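Local structure of 3-oxosteroid 1-dehydrogenase (Sterolibacterium denitrificans, 7P18) at residues S39-V48 / L142-Y153; Y100-Y109 / M212-R223. The protein probably catalyses the FAD-dependent 1,2-dehydrogenation of 3-oxosteroids, introducing a double bond into the steroid and passing the electrons to an acceptor. All blocks are in the same frame, centred on the assembly; numbering follows the deposited sequence.

Contact 1 (S39-V48 / L142-Y153). With FAD (flavin-adenine dinucleotide), chain C.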
loop_
_atom_site.group_PDB
_atom_site.type_symbol
_atom_site.label_atom_id
_atom_site.label_comp_id
_atom_site.label_asym_id
_atom_site.label_seq_id
_atom_site.Cartn_x
_atom_site.Cartn_y
_atom_site.Cartn_z
ATOM N N SER A 39 12.113 9.956 -11.083
ATOM C CA SER A 39 12.206 10.984 -10.018
ATOM C C SER A 39 13.645 11.059 -9.518
ATOM O O SER A 39 14.507 10.296 -9.988
ATOM C CB SER A 39 11.213 10.742 -8.905
ATOM O OG SER A 39 11.728 9.841 -7.952
ATOM N N ASP A 40 13.866 11.945 -8.554
ATOM C CA ASP A 40 15.174 12.213 -7.904
ATOM C C ASP A 40 15.419 11.181 -6.807
ATOM O O ASP A 40 16.509 11.210 -6.237
ATOM C CB ASP A 40 15.204 13.636 -7.309
ATOM C CG ASP A 40 14.077 13.927 -6.336
ATOM O OD1 ASP A 40 12.891 13.653 -6.665
ATOM O OD2 ASP A 40 14.374 14.398 -5.240
ATOM N N LYS A 41 14.446 10.293 -6.521
ATOM C CA LYS A 41 14.570 9.294 -5.420
ATOM C C LYS A 41 14.226 7.893 -5.965
ATOM O O LYS A 41 13.408 7.822 -6.879
ATOM C CB LYS A 41 13.632 9.613 -4.257
ATOM C CG LYS A 41 13.736 11.009 -3.641
ATOM C CD LYS A 41 15.029 11.236 -2.870
ATOM C CE LYS A 41 15.187 12.659 -2.354
ATOM N NZ LYS A 41 16.540 12.848 -1.766
ATOM N N TYR A 42 14.820 6.835 -5.409
ATOM C CA TYR A 42 14.434 5.425 -5.713
ATOM C C TYR A 42 13.412 4.950 -4.667
ATOM O O TYR A 42 13.405 5.473 -3.526
ATOM C CB TYR A 42 15.635 4.484 -5.786
ATOM C CG TYR A 42 16.511 4.435 -4.565
ATOM C CD1 TYR A 42 16.188 3.621 -3.495
ATOM C CD2 TYR A 42 17.669 5.201 -4.475
ATOM C CE1 TYR A 42 16.980 3.573 -2.368
ATOM C CE2 TYR A 42 18.470 5.156 -3.345
ATOM C CZ TYR A 42 18.123 4.339 -2.292
ATOM O OH TYR A 42 18.888 4.256 -1.180
ATOM N N GLY A 43 12.565 3.989 -5.048
ATOM C CA GLY A 43 11.685 3.287 -4.093
ATOM C C GLY A 43 10.218 3.544 -4.320
ATOM O O GLY A 43 9.438 2.633 -4.021
ATOM N N GLY A 44 9.829 4.709 -4.857
ATOM C CA GLY A 44 8.419 5.005 -5.195
ATOM C C GLY A 44 7.469 4.815 -4.024
ATOM O O GLY A 44 7.903 4.978 -2.867
ATOM N N THR A 45 6.210 4.459 -4.290
ATOM C CA THR A 45 5.196 4.226 -3.218
ATOM C C THR A 45 5.698 3.101 -2.319
ATOM O O THR A 45 5.415 3.119 -1.116
ATOM C CB THR A 45 3.817 3.883 -3.783
ATOM O OG1 THR A 45 3.492 4.735 -4.893
ATOM C CG2 THR A 45 2.757 3.968 -2.712
ATOM N N SER A 46 6.441 2.151 -2.897
ATOM C CA SER A 46 6.933 0.970 -2.156
ATOM C C SER A 46 7.687 1.472 -0.912
ATOM O O SER A 46 7.482 0.946 0.204
ATOM C CB SER A 46 7.791 0.123 -3.098
ATOM O OG SER A 46 7.050 -0.323 -4.234
ATOM N N ALA A 47 8.524 2.488 -1.098
ATOM C CA ALA A 47 9.414 3.022 -0.042
ATOM C C ALA A 47 8.612 3.626 1.118
ATOM O O ALA A 47 9.124 3.587 2.253
ATOM C CB ALA A 47 10.359 4.018 -0.657
ATOM N N VAL A 48 7.422 4.181 0.856
ATOM C CA VAL A 48 6.597 4.873 1.885
ATOM C C VAL A 48 5.500 3.942 2.406
ATOM O O VAL A 48 4.622 4.404 3.130
ATOM C CB VAL A 48 6.062 6.221 1.343
ATOM C CG1 VAL A 48 7.208 7.126 0.938
ATOM C CG2 VAL A 48 5.065 6.069 0.218
ATOM N N LEU A 142 24.108 1.516 2.779
ATOM C CA LEU A 142 23.912 2.184 1.471
ATOM C C LEU A 142 25.039 3.186 1.144
ATOM O O LEU A 142 25.094 3.624 -0.027
ATOM C CB LEU A 142 22.560 2.895 1.488
ATOM C CG LEU A 142 21.357 1.953 1.571
ATOM C CD1 LEU A 142 20.114 2.760 1.859
ATOM C CD2 LEU A 142 21.230 1.149 0.282
ATOM N N GLY A 143 25.866 3.571 2.118
ATOM C CA GLY A 143 26.790 4.712 1.956
ATOM C C GLY A 143 26.047 5.926 1.407
ATOM O O GLY A 143 24.921 6.220 1.889
ATOM N N ASP A 144 26.608 6.570 0.379
ATOM C CA ASP A 144 26.092 7.857 -0.148
ATOM C C ASP A 144 24.728 7.654 -0.832
ATOM O O ASP A 144 24.007 8.652 -0.969
ATOM C CB ASP A 144 27.105 8.518 -1.079
ATOM C CG ASP A 144 28.363 8.978 -0.364
ATOM O OD1 ASP A 144 28.269 9.420 0.797
ATOM O OD2 ASP A 144 29.422 8.874 -0.978
ATOM N N GLU A 145 24.337 6.419 -1.182
ATOM C CA GLU A 145 23.009 6.168 -1.826
ATOM C C GLU A 145 21.861 6.336 -0.830
ATOM O O GLU A 145 20.703 6.504 -1.278
ATOM C CB GLU A 145 23.009 4.819 -2.545
ATOM C CG GLU A 145 23.805 4.854 -3.842
ATOM C CD GLU A 145 23.345 5.894 -4.849
ATOM O OE1 GLU A 145 22.167 6.327 -4.783
ATOM O OE2 GLU A 145 24.180 6.304 -5.661
ATOM N N PHE A 146 22.128 6.375 0.474
ATOM C CA PHE A 146 21.101 6.737 1.470
ATOM C C PHE A 146 20.470 8.083 1.093
ATOM O O PHE A 146 19.239 8.237 1.242
ATOM C CB PHE A 146 21.661 6.730 2.888
ATOM C CG PHE A 146 20.640 7.150 3.911
ATOM C CD1 PHE A 146 19.480 6.409 4.084
ATOM C CD2 PHE A 146 20.810 8.313 4.660
ATOM C CE1 PHE A 146 18.528 6.784 5.009
ATOM C CE2 PHE A 146 19.825 8.719 5.544
ATOM C CZ PHE A 146 18.713 7.936 5.749
ATOM N N ALA A 147 21.253 9.010 0.532
ATOM C CA ALA A 147 20.783 10.378 0.203
ATOM C C ALA A 147 19.633 10.323 -0.809
ATOM O O ALA A 147 18.833 11.260 -0.829
ATOM C CB ALA A 147 21.937 11.217 -0.325
ATOM N N ASN A 148 19.548 9.254 -1.613
ATOM C CA ASN A 148 18.583 9.136 -2.739
ATOM C C ASN A 148 17.402 8.205 -2.421
ATOM O O ASN A 148 16.544 8.030 -3.319
ATOM C CB ASN A 148 19.332 8.701 -3.996
ATOM C CG ASN A 148 20.376 9.717 -4.413
ATOM O OD1 ASN A 148 20.107 10.924 -4.397
ATOM N ND2 ASN A 148 21.540 9.219 -4.818
ATOM N N LEU A 149 17.305 7.676 -1.198
ATOM C CA LEU A 149 16.130 6.878 -0.744
ATOM C C LEU A 149 14.922 7.807 -0.590
ATOM O O LEU A 149 15.045 8.875 0.093
ATOM C CB LEU A 149 16.467 6.175 0.572
ATOM C CG LEU A 149 15.326 5.445 1.294
ATOM C CD1 LEU A 149 14.765 4.297 0.466
ATOM C CD2 LEU A 149 15.805 4.913 2.630
ATOM N N ARG A 150 13.786 7.432 -1.175
ATOM C CA ARG A 150 12.489 8.099 -0.869
ATOM C C ARG A 150 12.170 7.832 0.596
ATOM O O ARG A 150 12.086 6.638 0.967
ATOM C CB ARG A 150 11.352 7.634 -1.783
ATOM C CG ARG A 150 10.054 8.401 -1.555
ATOM C CD ARG A 150 9.063 8.222 -2.691
ATOM N NE ARG A 150 9.613 8.705 -3.955
ATOM C CZ ARG A 150 9.614 9.995 -4.325
ATOM N NH1 ARG A 150 9.110 10.912 -3.508
ATOM N NH2 ARG A 150 10.154 10.370 -5.472
ATOM N N MET A 151 12.059 8.865 1.440
ATOM C CA MET A 151 12.066 8.653 2.909
ATOM C C MET A 151 10.655 8.373 3.408
ATOM O O MET A 151 9.666 8.905 2.852
ATOM C CB MET A 151 12.683 9.836 3.658
ATOM C CG MET A 151 14.135 10.056 3.303
ATOM S SD MET A 151 15.285 8.720 3.712
ATOM C CE MET A 151 14.971 8.534 5.456
ATOM N N ALA A 152 10.577 7.543 4.433
ATOM C CA ALA A 152 9.335 7.160 5.130
ATOM C C ALA A 152 8.598 8.431 5.565
ATOM O O ALA A 152 9.247 9.396 6.029
ATOM C CB ALA A 152 9.643 6.255 6.305
ATOM N N TYR A 153 7.279 8.420 5.426
ATOM C CA TYR A 153 6.364 9.426 6.022
ATOM C C TYR A 153 6.545 9.405 7.552
ATOM O O TYR A 153 6.651 8.319 8.157
ATOM C CB TYR A 153 4.931 9.144 5.587
ATOM C CG TYR A 153 4.633 9.188 4.103
ATOM C CD1 TYR A 153 5.234 10.098 3.237
ATOM C CD2 TYR A 153 3.666 8.346 3.570
ATOM C CE1 TYR A 153 4.897 10.156 1.888
ATOM C CE2 TYR A 153 3.318 8.399 2.230
ATOM C CZ TYR A 153 3.935 9.304 1.381
ATOM O OH TYR A 153 3.542 9.338 0.060
HETATM P PA FAD C . 5.884 2.263 -6.988
HETATM O O1A FAD C . 6.346 1.632 -5.725
HETATM O O2A FAD C . 5.196 3.583 -6.768
HETATM O O5B FAD C . 7.154 2.436 -7.919
HETATM C C5B FAD C . 6.979 3.011 -9.241
HETATM C C4B FAD C . 8.191 3.834 -9.555
HETATM O O4B FAD C . 8.199 4.131 -10.978
HETATM C C3B FAD C . 8.285 5.192 -8.829
HETATM O O3B FAD C . 9.557 5.359 -8.213
HETATM C C2B FAD C . 8.031 6.210 -9.945
HETATM O O2B FAD C . 8.586 7.488 -9.667
HETATM C C1B FAD C . 8.573 5.470 -11.168
HETATM N N9A FAD C . 8.060 5.951 -12.453
HETATM C C8A FAD C . 6.829 6.459 -12.753
HETATM N N7A FAD C . 6.746 6.894 -14.007
HETATM C C5A FAD C . 7.987 6.603 -14.559
HETATM C C6A FAD C . 8.532 6.802 -15.846
HETATM N N6A FAD C . 7.896 7.426 -16.845
HETATM N N1A FAD C . 9.802 6.395 -16.050
HETATM C C2A FAD C . 10.456 5.813 -15.040
HETATM N N3A FAD C . 10.077 5.640 -13.769
HETATM C C4A FAD C . 8.802 6.037 -13.606
HETATM N N1 FAD C . 0.885 -2.422 -0.286
HETATM C C2 FAD C . 1.206 -3.631 0.229
HETATM O O2 FAD C . 1.041 -4.671 -0.435
HETATM N N3 FAD C . 1.738 -3.755 1.449
HETATM C C4 FAD C . 1.738 -2.721 2.361
HETATM O O4 FAD C . 2.338 -2.875 3.419
HETATM C C4X FAD C . 1.380 -1.430 1.887
HETATM N N5 FAD C . 1.404 -0.401 2.718
HETATM C C5X FAD C . 1.126 0.842 2.201
HETATM C C6 FAD C . 1.237 1.973 3.043
HETATM C C7 FAD C . 1.103 3.263 2.548
HETATM C C7M FAD C . 1.257 4.462 3.462
HETATM C C8 FAD C . 0.908 3.446 1.168
HETATM C C8M FAD C . 0.786 4.846 0.591
HETATM C C9 FAD C . 0.714 2.350 0.350
HETATM C C9A FAD C . 0.870 1.033 0.825
HETATM N N10 FAD C . 0.700 -0.100 0.013
HETATM C C10 FAD C . 0.979 -1.368 0.507
HETATM C "C1'" FAD C . 0.490 0.038 -1.432
HETATM C "C2'" FAD C . 1.843 -0.078 -2.167
HETATM O "O2'" FAD C . 2.822 0.831 -1.664
HETATM C "C3'" FAD C . 1.715 0.109 -3.688
HETATM O "O3'" FAD C . 0.533 -0.510 -4.201
HETATM C "C4'" FAD C . 2.957 -0.390 -4.397
HETATM O "O4'" FAD C . 4.081 0.251 -3.811
HETATM C "C5'" FAD C . 2.950 -0.162 -5.893
HETATM O "O5'" FAD C . 4.237 -0.598 -6.370
HETATM P P FAD C . 4.688 -0.275 -7.860
HETATM O O1P FAD C . 6.036 -0.852 -7.921
HETATM O O2P FAD C . 3.655 -0.584 -8.848
HETATM O O3P FAD C . 4.858 1.353 -7.845
HETATM O O HOH W 1 18.098 12.490 -4.130
HETATM O O HOH W 2 10.286 13.183 -5.692
HETATM O O HOH W 3 10.857 7.139 -6.134
HETATM O O HOH W 4 16.233 11.168 0.571
HETATM O O HOH W 5 6.326 5.802 5.032
#

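Contact 2 (Y100-Y109 / M212-R223)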
loop_
_atom_site.group_PDB
_atom_site.type_symbol
_atom_site.label_atom_id
_atom_site.label_comp_id
_atom_site.label_asym_id
_atom_site.label_seq_id
_atom_site.Cartn_x
_atom_site.Cartn_y
_atom_site.Cartn_z
ATOM N N TYR A 100 14.224 -16.449 -1.822
ATOM C CA TYR A 100 15.279 -15.882 -2.671
ATOM C C TYR A 100 15.821 -14.614 -2.015
ATOM O O TYR A 100 17.059 -14.490 -1.911
ATOM C CB TYR A 100 14.793 -15.590 -4.096
ATOM C CG TYR A 100 15.694 -14.660 -4.874
ATOM C CD1 TYR A 100 16.965 -15.031 -5.264
ATOM C CD2 TYR A 100 15.285 -13.365 -5.172
ATOM C CE1 TYR A 100 17.820 -14.147 -5.921
ATOM C CE2 TYR A 100 16.111 -12.479 -5.833
ATOM C CZ TYR A 100 17.376 -12.866 -6.232
ATOM O OH TYR A 100 18.158 -11.955 -6.904
ATOM N N ILE A 101 14.942 -13.701 -1.607
ATOM C CA ILE A 101 15.384 -12.485 -0.869
ATOM C C ILE A 101 16.216 -12.928 0.344
ATOM O O ILE A 101 17.347 -12.426 0.513
ATOM C CB ILE A 101 14.202 -11.603 -0.446
ATOM C CG1 ILE A 101 13.530 -10.950 -1.654
ATOM C CG2 ILE A 101 14.705 -10.584 0.561
ATOM C CD1 ILE A 101 12.316 -10.098 -1.333
ATOM N N ASN A 102 15.661 -13.799 1.189
ATOM C CA ASN A 102 16.261 -14.125 2.501
ATOM C C ASN A 102 17.647 -14.778 2.316
ATOM O O ASN A 102 18.529 -14.472 3.123
ATOM C CB ASN A 102 15.347 -14.989 3.345
ATOM C CG ASN A 102 14.190 -14.236 3.929
ATOM O OD1 ASN A 102 14.144 -13.003 3.841
ATOM N ND2 ASN A 102 13.211 -14.987 4.426
ATOM N N ALA A 103 17.840 -15.575 1.272
ATOM C CA ALA A 103 19.100 -16.333 1.053
ATOM C C ALA A 103 20.126 -15.429 0.348
ATOM O O ALA A 103 21.303 -15.700 0.482
ATOM C CB ALA A 103 18.840 -17.600 0.271
ATOM N N ASN A 104 19.715 -14.382 -0.376
ATOM C CA ASN A 104 20.651 -13.681 -1.292
ATOM C C ASN A 104 20.771 -12.178 -0.978
ATOM O O ASN A 104 21.405 -11.496 -1.794
ATOM C CB ASN A 104 20.243 -13.947 -2.735
ATOM C CG ASN A 104 20.339 -15.418 -3.057
ATOM O OD1 ASN A 104 21.433 -15.900 -3.293
ATOM N ND2 ASN A 104 19.225 -16.139 -3.038
ATOM N N MET A 105 20.225 -11.708 0.144
ATOM C CA MET A 105 20.183 -10.259 0.476
ATOM C C MET A 105 20.333 -10.068 1.972
ATOM O O MET A 105 19.985 -10.996 2.744
ATOM C CB MET A 105 18.870 -9.630 -0.005
ATOM C CG MET A 105 18.644 -9.784 -1.520
ATOM S SD MET A 105 17.178 -8.822 -2.069
ATOM C CE MET A 105 17.084 -9.284 -3.784
ATOM N N THR A 106 20.801 -8.880 2.386
ATOM C CA THR A 106 20.838 -8.469 3.803
ATOM C C THR A 106 19.402 -8.272 4.284
ATOM O O THR A 106 19.081 -8.616 5.445
ATOM C CB THR A 106 21.758 -7.251 4.019
ATOM O OG1 THR A 106 23.050 -7.665 3.595
ATOM C CG2 THR A 106 21.870 -6.830 5.461
ATOM N N LEU A 107 18.549 -7.749 3.414
ATOM C CA LEU A 107 17.079 -7.645 3.660
ATOM C C LEU A 107 16.540 -9.032 4.068
ATOM O O LEU A 107 16.908 -9.996 3.395
ATOM C CB LEU A 107 16.438 -7.152 2.368
ATOM C CG LEU A 107 14.925 -7.047 2.350
ATOM C CD1 LEU A 107 14.450 -6.043 3.392
ATOM C CD2 LEU A 107 14.483 -6.650 0.943
ATOM N N GLN A 108 15.735 -9.095 5.118
ATOM C CA GLN A 108 15.126 -10.330 5.672
ATOM C C GLN A 108 13.620 -10.079 5.895
ATOM O O GLN A 108 13.262 -9.051 6.503
ATOM C CB GLN A 108 15.852 -10.771 6.953
ATOM C CG GLN A 108 17.350 -11.073 6.766
ATOM C CD GLN A 108 17.590 -12.322 5.955
ATOM O OE1 GLN A 108 17.053 -13.388 6.293
ATOM N NE2 GLN A 108 18.300 -12.187 4.842
ATOM N N TYR A 109 12.771 -11.012 5.432
ATOM C CA TYR A 109 11.306 -11.058 5.651
ATOM C C TYR A 109 10.988 -12.137 6.677
ATOM O O TYR A 109 11.596 -13.222 6.595
ATOM C CB TYR A 109 10.531 -11.299 4.351
ATOM C CG TYR A 109 10.183 -9.999 3.660
ATOM C CD1 TYR A 109 11.082 -9.362 2.819
ATOM C CD2 TYR A 109 8.982 -9.360 3.933
ATOM C CE1 TYR A 109 10.814 -8.127 2.255
ATOM C CE2 TYR A 109 8.669 -8.134 3.341
ATOM C CZ TYR A 109 9.592 -7.507 2.529
ATOM O OH TYR A 109 9.309 -6.291 1.960
ATOM N N MET A 212 12.355 -2.235 3.093
ATOM C CA MET A 212 12.211 -2.984 1.828
ATOM C C MET A 212 12.988 -2.267 0.710
ATOM O O MET A 212 13.808 -2.914 0.045
ATOM C CB MET A 212 10.724 -3.111 1.485
ATOM C CG MET A 212 10.449 -3.832 0.194
ATOM S SD MET A 212 8.679 -3.935 -0.091
ATOM C CE MET A 212 8.313 -2.225 -0.427
ATOM N N ALA A 213 12.740 -0.970 0.504
ATOM C CA ALA A 213 13.365 -0.180 -0.571
ATOM C C ALA A 213 14.868 -0.025 -0.327
ATOM O O ALA A 213 15.651 -0.192 -1.286
ATOM C CB ALA A 213 12.662 1.149 -0.721
ATOM N N ALA A 214 15.286 0.250 0.897
ATOM C CA ALA A 214 16.731 0.328 1.254
ATOM C C ALA A 214 17.408 -1.011 0.967
ATOM O O ALA A 214 18.483 -1.041 0.309
ATOM C CB ALA A 214 16.860 0.662 2.721
ATOM N N GLY A 215 16.799 -2.099 1.466
ATOM C CA GLY A 215 17.368 -3.461 1.287
ATOM C C GLY A 215 17.493 -3.836 -0.176
ATOM O O GLY A 215 18.517 -4.400 -0.554
ATOM N N LEU A 216 16.491 -3.519 -1.012
ATOM C CA LEU A 216 16.546 -3.874 -2.455
ATOM C C LEU A 216 17.583 -2.975 -3.139
ATOM O O LEU A 216 18.329 -3.461 -4.029
ATOM C CB LEU A 216 15.157 -3.755 -3.078
ATOM C CG LEU A 216 14.152 -4.818 -2.610
ATOM C CD1 LEU A 216 12.735 -4.450 -3.049
ATOM C CD2 LEU A 216 14.536 -6.185 -3.173
ATOM N N ARG A 217 17.686 -1.714 -2.717
ATOM C CA ARG A 217 18.716 -0.819 -3.308
ATOM C C ARG A 217 20.098 -1.407 -3.013
ATOM O O ARG A 217 20.925 -1.447 -3.910
ATOM C CB ARG A 217 18.598 0.616 -2.800
ATOM C CG ARG A 217 19.624 1.537 -3.446
ATOM C CD ARG A 217 19.273 1.818 -4.874
ATOM N NE ARG A 217 20.262 2.565 -5.641
ATOM C CZ ARG A 217 21.320 2.043 -6.261
ATOM N NH1 ARG A 217 21.602 0.754 -6.176
ATOM N NH2 ARG A 217 22.132 2.836 -6.935
ATOM N N HIS A 218 20.312 -1.854 -1.791
ATOM C CA HIS A 218 21.584 -2.458 -1.329
ATOM C C HIS A 218 21.917 -3.694 -2.173
ATOM O O HIS A 218 23.047 -3.811 -2.620
ATOM C CB HIS A 218 21.506 -2.778 0.154
ATOM C CG HIS A 218 22.768 -3.386 0.665
ATOM N ND1 HIS A 218 23.924 -2.633 0.885
ATOM C CD2 HIS A 218 23.077 -4.664 0.980
ATOM C CE1 HIS A 218 24.888 -3.435 1.317
ATOM N NE2 HIS A 218 24.393 -4.683 1.366
ATOM N N ALA A 219 20.939 -4.561 -2.439
ATOM C CA ALA A 219 21.091 -5.736 -3.319
ATOM C C ALA A 219 21.579 -5.319 -4.710
ATOM O O ALA A 219 22.466 -5.991 -5.261
ATOM C CB ALA A 219 19.785 -6.508 -3.420
ATOM N N LEU A 220 21.050 -4.237 -5.269
ATOM C CA LEU A 220 21.470 -3.747 -6.599
ATOM C C LEU A 220 22.914 -3.212 -6.485
ATOM O O LEU A 220 23.718 -3.433 -7.423
ATOM C CB LEU A 220 20.488 -2.696 -7.098
ATOM C CG LEU A 220 19.066 -3.191 -7.376
ATOM C CD1 LEU A 220 18.239 -2.083 -8.022
ATOM C CD2 LEU A 220 19.074 -4.451 -8.250
ATOM N N LEU A 221 23.250 -2.571 -5.368
ATOM C CA LEU A 221 24.603 -1.986 -5.163
ATOM C C LEU A 221 25.633 -3.110 -5.144
ATOM O O LEU A 221 26.600 -3.008 -5.869
ATOM C CB LEU A 221 24.645 -1.218 -3.849
ATOM C CG LEU A 221 24.229 0.238 -3.915
ATOM C CD1 LEU A 221 24.216 0.826 -2.519
ATOM C CD2 LEU A 221 25.158 1.027 -4.833
ATOM N N GLU A 222 25.393 -4.155 -4.358
ATOM C CA GLU A 222 26.271 -5.353 -4.266
ATOM C C GLU A 222 26.474 -5.979 -5.639
ATOM O O GLU A 222 27.574 -6.469 -5.882
ATOM C CB GLU A 222 25.685 -6.374 -3.304
ATOM C CG GLU A 222 25.725 -5.854 -1.892
ATOM C CD GLU A 222 25.792 -6.934 -0.837
ATOM O OE1 GLU A 222 25.070 -7.940 -0.972
ATOM O OE2 GLU A 222 26.594 -6.760 0.104
ATOM N N ARG A 223 25.458 -5.976 -6.501
ATOM C CA ARG A 223 25.527 -6.594 -7.846
ATOM C C ARG A 223 26.017 -5.568 -8.873
ATOM O O ARG A 223 26.160 -5.946 -10.030
ATOM C CB ARG A 223 24.150 -7.146 -8.244
ATOM C CG ARG A 223 23.665 -8.248 -7.309
ATOM C CD ARG A 223 22.163 -8.451 -7.330
ATOM N NE ARG A 223 21.794 -9.675 -6.637
ATOM C CZ ARG A 223 21.840 -9.834 -5.325
ATOM N NH1 ARG A 223 22.198 -8.840 -4.527
ATOM N NH2 ARG A 223 21.507 -10.999 -4.801
HETATM O O HOH W 6 22.839 -8.763 -1.721
HETATM O O HOH W 7 24.328 -9.074 1.278
HETATM O O HOH W 8 19.610 -6.261 1.077
#

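Contact 1 (S39-V48 / L142-Y153)
Y42 and L149 form a single backbone bridge: Y42 N donates to N148 O at 3.0 Å, and Y42 O accepts from R150 N at 3.1 Å. Side chains extend the polar grip. K41, bent at chi2 (-70°), lays NZ in the carbonyl plane of A147, 2.9 Å from its O, and two waters tie the same ammonium group to N148 OD1 and L149 O. The Y42 hydroxyl reaches E145 O (OH to O 2.9 Å) from above the carbonyl plane, while N148 N approaches that oxygen from the opposite face. R150 NH2 meets S39 OG at 3.0 Å within the guanidinium plane; this hydroxyl also closes an ST turn by accepting from K41 N, and is bonded to E37, which binds FAD. In this Rossmann-type fold, residues 39-43 run on from strand 33-36 into the short helix 44-47, whose backbone amides and hydroxyls at T45 and S46 bind the FAD phosphate oxygens O2A and O1A. A further water joins R150 NE and G44 N to FAD O3B. Two CH-pi contacts add apolar packing. L149 CA sits over one face of the Y42 ring, 3.9 Å from its centroid, and L149 CD1 meets the ring at CE1. V48 CB likewise covers a face of Y153, 3.8 Å from the centroid, with the Y153 hydroxyl held by A294. An alanine in place of Y42 is likely to leave E145 O without its second donor and to open a gap beneath L149.

Contact 2 (Y100-Y109 / M212-R223)
L107 and G215 bring the two backbones together, CA to CA 4.8 Å, where the chain leaving helix 84-104 passes along the flank of helix 208-222. The glycine matters here, because a CB at G215 would collide with L107 CB. With CG anti to its backbone N (chi1 176°), L107 turns its branched end to helix 208-222, where CD2 meets L216 CG at 4.0 Å. One turn farther along helix 208-222, the extended chain of M105 lays its thioether alongside the helix, SD meeting A219 CB at 3.7 Å and L216 CD2 at 3.9 Å. Helices 84-104 and 208-222 both pack against helix 17-28 of the Rossmann-type core: L216 touches A17, Y100 touches A24, and D28 takes both a salt bridge from R223 NE and a hydrogen bond from Y100 OH. R223, extended as far as NE, spreads its guanidinium between N104 O, at the C-terminal end of helix 84-104, and A219 O in the last turn of helix 208-222. NH2 donates to N104 O at 3.0 Å, almost straight at 174° and tilted from the carbonyl plane, while NH1 turns back to A219 O. Waters bridge further polar atoms: one joins N104 O, E222 OE1 and R223 NH1, another spans T106 OG1 and E222 OE1, and a third, between the buried L107 and G215, links L107 N to G215 O.

The two contacts meet along helix 208-222: M212 packs on S46, A213 on A47, and R217 makes a cation-pi interaction with the Y42 ring. Contact 1 is partly buried and mostly polar, a meeting of a loop and short helix with a 3-10 turn and the loop that follows it, and it touches FAD directly; backbone carbonyls, a lysine, an arginine and waters do much of the joining. Contact 2 is the more buried, with methionine, leucine, alanine and glycine packed against a long helix and much of its polar bonding gathered near R223 and E222. Each contact uses an arginine, yet differently: R150 is bound to a serine hydroxyl and to water near the cofactor, whereas R223 serves carbonyls and the carboxylate of D28.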